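PDB 5AX6: CofB, which is a minor pilin subunit of the type IVb pilus CFA/III, forms a homotrimer and probably takes part in pilus assembly. Local coordinates for residues 343-357 / 474-488. Residues are numbered along the deposited sequence; the frame is centred on the assembly and turned at random.
Sequences LRTIPNTIYAAFSNS and NPKFLSVNITTWCST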
loop_
_atom_site.group_PDB
_atom_site.type_symbol
_atom_site.label_atom_id
_atom_site.label_comp_id
_atom_site.label_asym_id
_atom_site.label_seq_id
_atom_site.Cartn_x
_atom_site.Cartn_y
_atom_site.Cartn_z
ATOM N N LEU A 343 8.539 -24.752 8.877
ATOM C CA LEU A 343 7.455 -23.793 9.063
ATOM C C LEU A 343 6.522 -24.229 10.187
ATOM O O LEU A 343 6.281 -25.418 10.378
ATOM C CB LEU A 343 6.654 -23.625 7.772
ATOM C CG LEU A 343 7.459 -23.225 6.535
ATOM C CD1 LEU A 343 6.518 -23.115 5.344
ATOM C CD2 LEU A 343 8.195 -21.922 6.758
ATOM N N ARG A 344 6.005 -23.265 10.941
ATOM C CA ARG A 344 5.006 -23.577 11.965
ATOM C C ARG A 344 3.947 -22.492 12.039
ATOM O O ARG A 344 4.178 -21.357 11.605
ATOM C CB ARG A 344 5.656 -23.734 13.338
ATOM C CG ARG A 344 6.160 -22.425 13.916
ATOM C CD ARG A 344 7.134 -22.695 15.047
ATOM N NE ARG A 344 7.587 -21.480 15.705
ATOM C CZ ARG A 344 8.658 -20.792 15.344
ATOM N NH1 ARG A 344 9.379 -21.180 14.292
ATOM N NH2 ARG A 344 8.995 -19.701 16.021
ATOM N N THR A 345 2.798 -22.836 12.617
ATOM C CA THR A 345 1.721 -21.869 12.818
ATOM C C THR A 345 1.596 -21.539 14.299
ATOM O O THR A 345 2.255 -22.137 15.134
ATOM C CB THR A 345 0.359 -22.405 12.320
ATOM O OG1 THR A 345 0.035 -23.593 13.048
ATOM C CG2 THR A 345 0.405 -22.744 10.843
ATOM N N ILE A 346 0.721 -20.593 14.612
ATOM C CA ILE A 346 0.435 -20.226 15.990
ATOM C C ILE A 346 -0.404 -21.313 16.654
ATOM O O ILE A 346 -1.454 -21.702 16.127
ATOM C CB ILE A 346 -0.299 -18.878 16.035
ATOM C CG1 ILE A 346 0.622 -17.783 15.469
ATOM C CG2 ILE A 346 -0.787 -18.562 17.459
ATOM C CD1 ILE A 346 -0.127 -16.493 15.076
ATOM N N PRO A 347 0.037 -21.805 17.815
ATOM C CA PRO A 347 -0.696 -22.910 18.445
ATOM C C PRO A 347 -1.987 -22.473 19.126
ATOM O O PRO A 347 -2.188 -21.280 19.376
ATOM C CB PRO A 347 0.294 -23.431 19.481
ATOM C CG PRO A 347 1.066 -22.200 19.880
ATOM C CD PRO A 347 1.231 -21.424 18.588
ATOM N N ASN A 348 -2.855 -23.446 19.399
ATOM C CA ASN A 348 -3.971 -23.266 20.320
ATOM C C ASN A 348 -3.725 -24.152 21.530
ATOM O O ASN A 348 -2.973 -25.121 21.450
ATOM C CB ASN A 348 -5.304 -23.618 19.656
ATOM C CG ASN A 348 -6.507 -23.126 20.463
ATOM O OD1 ASN A 348 -6.394 -22.215 21.282
ATOM N ND2 ASN A 348 -7.660 -23.732 20.232
ATOM N N THR A 349 -4.323 -23.795 22.658
ATOM C CA THR A 349 -4.178 -24.577 23.881
ATOM C C THR A 349 -5.571 -24.899 24.380
ATOM O O THR A 349 -6.455 -24.039 24.368
ATOM C CB THR A 349 -3.385 -23.805 24.944
ATOM O OG1 THR A 349 -2.120 -23.433 24.388
ATOM C CG2 THR A 349 -3.161 -24.653 26.205
ATOM N N ILE A 350 -5.756 -26.144 24.796
ATOM C CA ILE A 350 -7.032 -26.617 25.312
ATOM C C ILE A 350 -6.792 -27.364 26.615
ATOM O O ILE A 350 -5.910 -28.211 26.681
ATOM C CB ILE A 350 -7.721 -27.565 24.299
ATOM C CG1 ILE A 350 -8.062 -26.819 23.010
ATOM C CG2 ILE A 350 -8.960 -28.188 24.907
ATOM C CD1 ILE A 350 -8.300 -27.751 21.791
ATOM N N TYR A 351 -7.551 -27.039 27.659
ATOM C CA TYR A 351 -7.486 -27.814 28.903
ATOM C C TYR A 351 -8.549 -28.910 28.873
ATOM O O TYR A 351 -9.718 -28.638 28.576
ATOM C CB TYR A 351 -7.684 -26.913 30.135
ATOM C CG TYR A 351 -7.728 -27.707 31.441
ATOM C CD1 TYR A 351 -6.573 -27.933 32.176
ATOM C CD2 TYR A 351 -8.918 -28.237 31.916
ATOM C CE1 TYR A 351 -6.601 -28.666 33.351
ATOM C CE2 TYR A 351 -8.955 -28.976 33.089
ATOM C CZ TYR A 351 -7.799 -29.182 33.801
ATOM O OH TYR A 351 -7.819 -29.903 34.968
ATOM N N ALA A 352 -8.172 -30.143 29.190
ATOM C CA ALA A 352 -9.168 -31.216 29.227
ATOM C C ALA A 352 -8.731 -32.326 30.152
ATOM O O ALA A 352 -7.542 -32.624 30.262
ATOM C CB ALA A 352 -9.417 -31.767 27.824
ATOM N N ALA A 353 -9.701 -32.912 30.841
ATOM C CA ALA A 353 -9.461 -34.116 31.602
ATOM C C ALA A 353 -10.015 -35.299 30.807
ATOM O O ALA A 353 -10.900 -35.138 29.960
ATOM C CB ALA A 353 -10.105 -34.027 32.971
ATOM N N PHE A 354 -9.462 -36.481 31.040
ATOM C CA PHE A 354 -10.087 -37.699 30.538
ATOM C C PHE A 354 -11.376 -37.900 31.347
ATOM O O PHE A 354 -11.593 -37.209 32.356
ATOM C CB PHE A 354 -9.122 -38.879 30.645
ATOM C CG PHE A 354 -7.849 -38.680 29.857
ATOM C CD1 PHE A 354 -7.801 -38.984 28.503
ATOM C CD2 PHE A 354 -6.718 -38.168 30.464
ATOM C CE1 PHE A 354 -6.641 -38.791 27.770
ATOM C CE2 PHE A 354 -5.552 -37.969 29.737
ATOM C CZ PHE A 354 -5.510 -38.286 28.389
ATOM N N SER A 355 -12.262 -38.790 30.908
ATOM C CA SER A 355 -13.606 -38.743 31.471
ATOM C C SER A 355 -14.155 -40.048 32.053
ATOM O O SER A 355 -15.353 -40.135 32.296
ATOM C CB SER A 355 -14.586 -38.210 30.418
ATOM O OG SER A 355 -14.608 -39.005 29.248
ATOM N N ASN A 356 -13.307 -41.044 32.304
ATOM C CA ASN A 356 -13.776 -42.235 33.032
ATOM C C ASN A 356 -13.902 -41.939 34.517
ATOM O O ASN A 356 -12.980 -41.401 35.129
ATOM C CB ASN A 356 -12.848 -43.436 32.801
ATOM C CG ASN A 356 -13.067 -44.078 31.447
ATOM O OD1 ASN A 356 -14.130 -43.917 30.841
ATOM N ND2 ASN A 356 -12.068 -44.805 30.960
ATOM N N SER A 357 -15.048 -42.304 35.094
ATOM C CA SER A 357 -15.396 -41.904 36.455
ATOM C C SER A 357 -15.659 -43.071 37.419
ATOM O O SER A 357 -15.292 -43.013 38.594
ATOM C CB SER A 357 -16.628 -41.001 36.412
ATOM O OG SER A 357 -16.922 -40.489 37.692
ATOM N N ASN A 474 -7.902 -43.796 30.935
ATOM C CA ASN A 474 -8.528 -42.491 30.704
ATOM C C ASN A 474 -9.282 -41.909 31.899
ATOM O O ASN A 474 -10.482 -41.643 31.807
ATOM C CB ASN A 474 -9.492 -42.579 29.522
ATOM C CG ASN A 474 -8.818 -43.058 28.254
ATOM O OD1 ASN A 474 -7.629 -42.818 28.036
ATOM N ND2 ASN A 474 -9.577 -43.752 27.407
ATOM N N PRO A 475 -8.586 -41.702 33.019
ATOM C CA PRO A 475 -9.221 -41.303 34.281
ATOM C C PRO A 475 -9.523 -39.800 34.416
ATOM O O PRO A 475 -8.746 -38.965 33.952
ATOM C CB PRO A 475 -8.195 -41.726 35.333
ATOM C CG PRO A 475 -6.893 -41.726 34.632
ATOM C CD PRO A 475 -7.137 -41.930 33.164
ATOM N N LYS A 476 -10.642 -39.476 35.060
ATOM C CA LYS A 476 -11.030 -38.082 35.288
ATOM C C LYS A 476 -10.071 -37.370 36.232
ATOM O O LYS A 476 -10.123 -36.139 36.364
ATOM C CB LYS A 476 -12.447 -37.997 35.865
ATOM C CG LYS A 476 -12.580 -38.740 37.193
ATOM C CD LYS A 476 -13.912 -38.467 37.863
ATOM C CE LYS A 476 -14.000 -39.218 39.193
ATOM N NZ LYS A 476 -15.357 -39.160 39.792
ATOM N N PHE A 477 -9.216 -38.132 36.909
ATOM C CA PHE A 477 -8.229 -37.516 37.790
ATOM C C PHE A 477 -6.848 -37.445 37.131
ATOM O O PHE A 477 -5.807 -37.464 37.800
ATOM C CB PHE A 477 -8.158 -38.239 39.147
ATOM C CG PHE A 477 -8.243 -39.742 39.066
ATOM C CD1 PHE A 477 -7.106 -40.505 38.836
ATOM C CD2 PHE A 477 -9.459 -40.396 39.269
ATOM C CE1 PHE A 477 -7.180 -41.902 38.787
ATOM C CE2 PHE A 477 -9.541 -41.791 39.216
ATOM C CZ PHE A 477 -8.400 -42.537 38.979
ATOM N N LEU A 478 -6.868 -37.338 35.805
ATOM C CA LEU A 478 -5.697 -36.990 35.006
ATOM C C LEU A 478 -6.164 -35.942 34.018
ATOM O O LEU A 478 -7.130 -36.167 33.284
ATOM C CB LEU A 478 -5.112 -38.205 34.270
ATOM C CG LEU A 478 -3.992 -37.901 33.271
ATOM C CD1 LEU A 478 -2.789 -37.302 33.988
ATOM C CD2 LEU A 478 -3.565 -39.151 32.465
ATOM N N SER A 479 -5.514 -34.783 34.004
ATOM C CA SER A 479 -5.889 -33.765 33.036
ATOM C C SER A 479 -4.662 -33.282 32.295
ATOM O O SER A 479 -3.543 -33.411 32.785
ATOM C CB SER A 479 -6.604 -32.594 33.711
ATOM O OG SER A 479 -5.740 -31.906 34.598
ATOM N N VAL A 480 -4.880 -32.717 31.110
ATOM C CA VAL A 480 -3.773 -32.312 30.268
ATOM C C VAL A 480 -4.040 -30.959 29.642
ATOM O O VAL A 480 -5.197 -30.584 29.438
ATOM C CB VAL A 480 -3.522 -33.330 29.130
ATOM C CG1 VAL A 480 -2.921 -34.617 29.677
ATOM C CG2 VAL A 480 -4.816 -33.573 28.321
ATOM N N ASN A 481 -2.964 -30.241 29.344
ATOM C CA ASN A 481 -3.014 -29.121 28.418
ATOM C C ASN A 481 -2.607 -29.610 27.042
ATOM O O ASN A 481 -1.494 -30.112 26.868
ATOM C CB ASN A 481 -2.100 -27.984 28.892
ATOM C CG ASN A 481 -2.580 -27.379 30.201
ATOM O OD1 ASN A 481 -1.856 -27.355 31.201
ATOM N ND2 ASN A 481 -3.808 -26.910 30.200
ATOM N N ILE A 482 -3.524 -29.467 26.083
ATOM C CA ILE A 482 -3.357 -29.956 24.725
ATOM C C ILE A 482 -2.949 -28.788 23.869
ATOM O O ILE A 482 -3.601 -27.750 23.904
ATOM C CB ILE A 482 -4.673 -30.578 24.196
ATOM C CG1 ILE A 482 -4.978 -31.862 24.975
ATOM C CG2 ILE A 482 -4.604 -30.838 22.691
ATOM C CD1 ILE A 482 -6.427 -32.294 24.868
ATOM N N THR A 483 -1.847 -28.948 23.139
ATOM C CA THR A 483 -1.366 -27.936 22.206
ATOM C C THR A 483 -1.592 -28.436 20.792
ATOM O O THR A 483 -1.222 -29.561 20.477
ATOM C CB THR A 483 0.148 -27.639 22.390
ATOM O OG1 THR A 483 0.420 -27.356 23.764
ATOM C CG2 THR A 483 0.568 -26.444 21.525
ATOM N N THR A 484 -2.185 -27.603 19.943
ATOM C CA THR A 484 -2.423 -27.968 18.560
ATOM C C THR A 484 -1.830 -26.905 17.642
ATOM O O THR A 484 -1.920 -25.707 17.938
ATOM C CB THR A 484 -3.934 -28.119 18.271
ATOM O OG1 THR A 484 -4.601 -26.860 18.456
ATOM C CG2 THR A 484 -4.546 -29.170 19.187
ATOM N N TRP A 485 -1.223 -27.334 16.533
ATOM C CA TRP A 485 -0.619 -26.388 15.600
ATOM C C TRP A 485 -0.361 -27.126 14.289
ATOM O O TRP A 485 -0.658 -28.310 14.189
ATOM C CB TRP A 485 0.677 -25.776 16.180
ATOM C CG TRP A 485 1.891 -26.688 16.257
ATOM C CD1 TRP A 485 3.003 -26.628 15.458
ATOM C CD2 TRP A 485 2.129 -27.762 17.192
ATOM N NE1 TRP A 485 3.903 -27.599 15.834
ATOM C CE2 TRP A 485 3.393 -28.307 16.886
ATOM C CE3 TRP A 485 1.395 -28.310 18.254
ATOM C CZ2 TRP A 485 3.942 -29.382 17.600
ATOM C CZ3 TRP A 485 1.944 -29.389 18.960
ATOM C CH2 TRP A 485 3.209 -29.903 18.628
ATOM N N CYS A 486 0.148 -26.432 13.279
ATOM C CA CYS A 486 0.545 -27.115 12.045
ATOM C C CYS A 486 2.020 -26.868 11.813
ATOM O O CYS A 486 2.539 -25.808 12.186
ATOM C CB CYS A 486 -0.278 -26.623 10.840
ATOM S SG CYS A 486 -2.033 -27.024 10.911
ATOM N N SER A 487 2.698 -27.821 11.183
ATOM C CA SER A 487 4.145 -27.734 11.034
ATOM C C SER A 487 4.653 -28.587 9.875
ATOM O O SER A 487 4.031 -29.583 9.516
ATOM C CB SER A 487 4.830 -28.179 12.328
ATOM O OG SER A 487 6.238 -28.033 12.256
ATOM N N THR A 488 5.790 -28.194 9.312
ATOM C CA THR A 488 6.485 -29.053 8.359
ATOM C C THR A 488 7.154 -30.218 9.089
ATOM O O THR A 488 7.502 -31.222 8.473
ATOM C CB THR A 488 7.531 -28.286 7.568
ATOM O OG1 THR A 488 8.349 -27.532 8.474
ATOM C CG2 THR A 488 6.855 -27.335 6.595
HETATM O O HOH W 1 -7.566 -26.220 18.670
HETATM O O HOH W 2 0.124 -24.697 24.757
#
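At L343 the backbone N donates to T488 OG1 (2.8 Å), a hydroxyl shared with E342, and the carbonyl oxygen takes the N-H of T488. T345 stands its hydroxyl in for a backbone carbonyl: with chi1 at 60°, OG1 lies between backbone N and carbonyl carbon and accepts the N-H of C486, OG1 to N 2.9 Å, beside the disulfide to C388. The register slips by one residue through P347, whose CB meets T483 CG2 at 3.7 Å. From N348 to A353 the chain pairs antiparallel with strand 478-487, N348-T484, I350-I482 and A352-V480 being the hydrogen-bonded pairs; these are the two inner strands of a four-stranded antiparallel sheet in the C-terminal domain. N348 ND2 also hydrogen-bonds E489 of the second subunit and, through one water, reaches T484 OG1. A second water spans the hydroxyls of T349 and T483. Y351, with CG swung opposite its backbone N (chi1 176°), runs along the sheet until S479 OG donates to its OH at 2.9 Å; F423 and N429 also bond OH. A phenylalanine here, lacking OH, would probably leave S479 OG, the F423 carbonyl and N429 ND2 without their shared partner. F354 turns inward: its CE2 lies 3.6 Å from L478 CD2, the two side chains side by side, and its CB packs against N474 C and O, while the N474 side-chain amide passes obliquely by the ring, the planes 15° apart. N356 N and O then bond N474 O and K476 N, and the extended K476 chain carries NZ to S357 OG (2.9 Å) and the carbonyl of Y419.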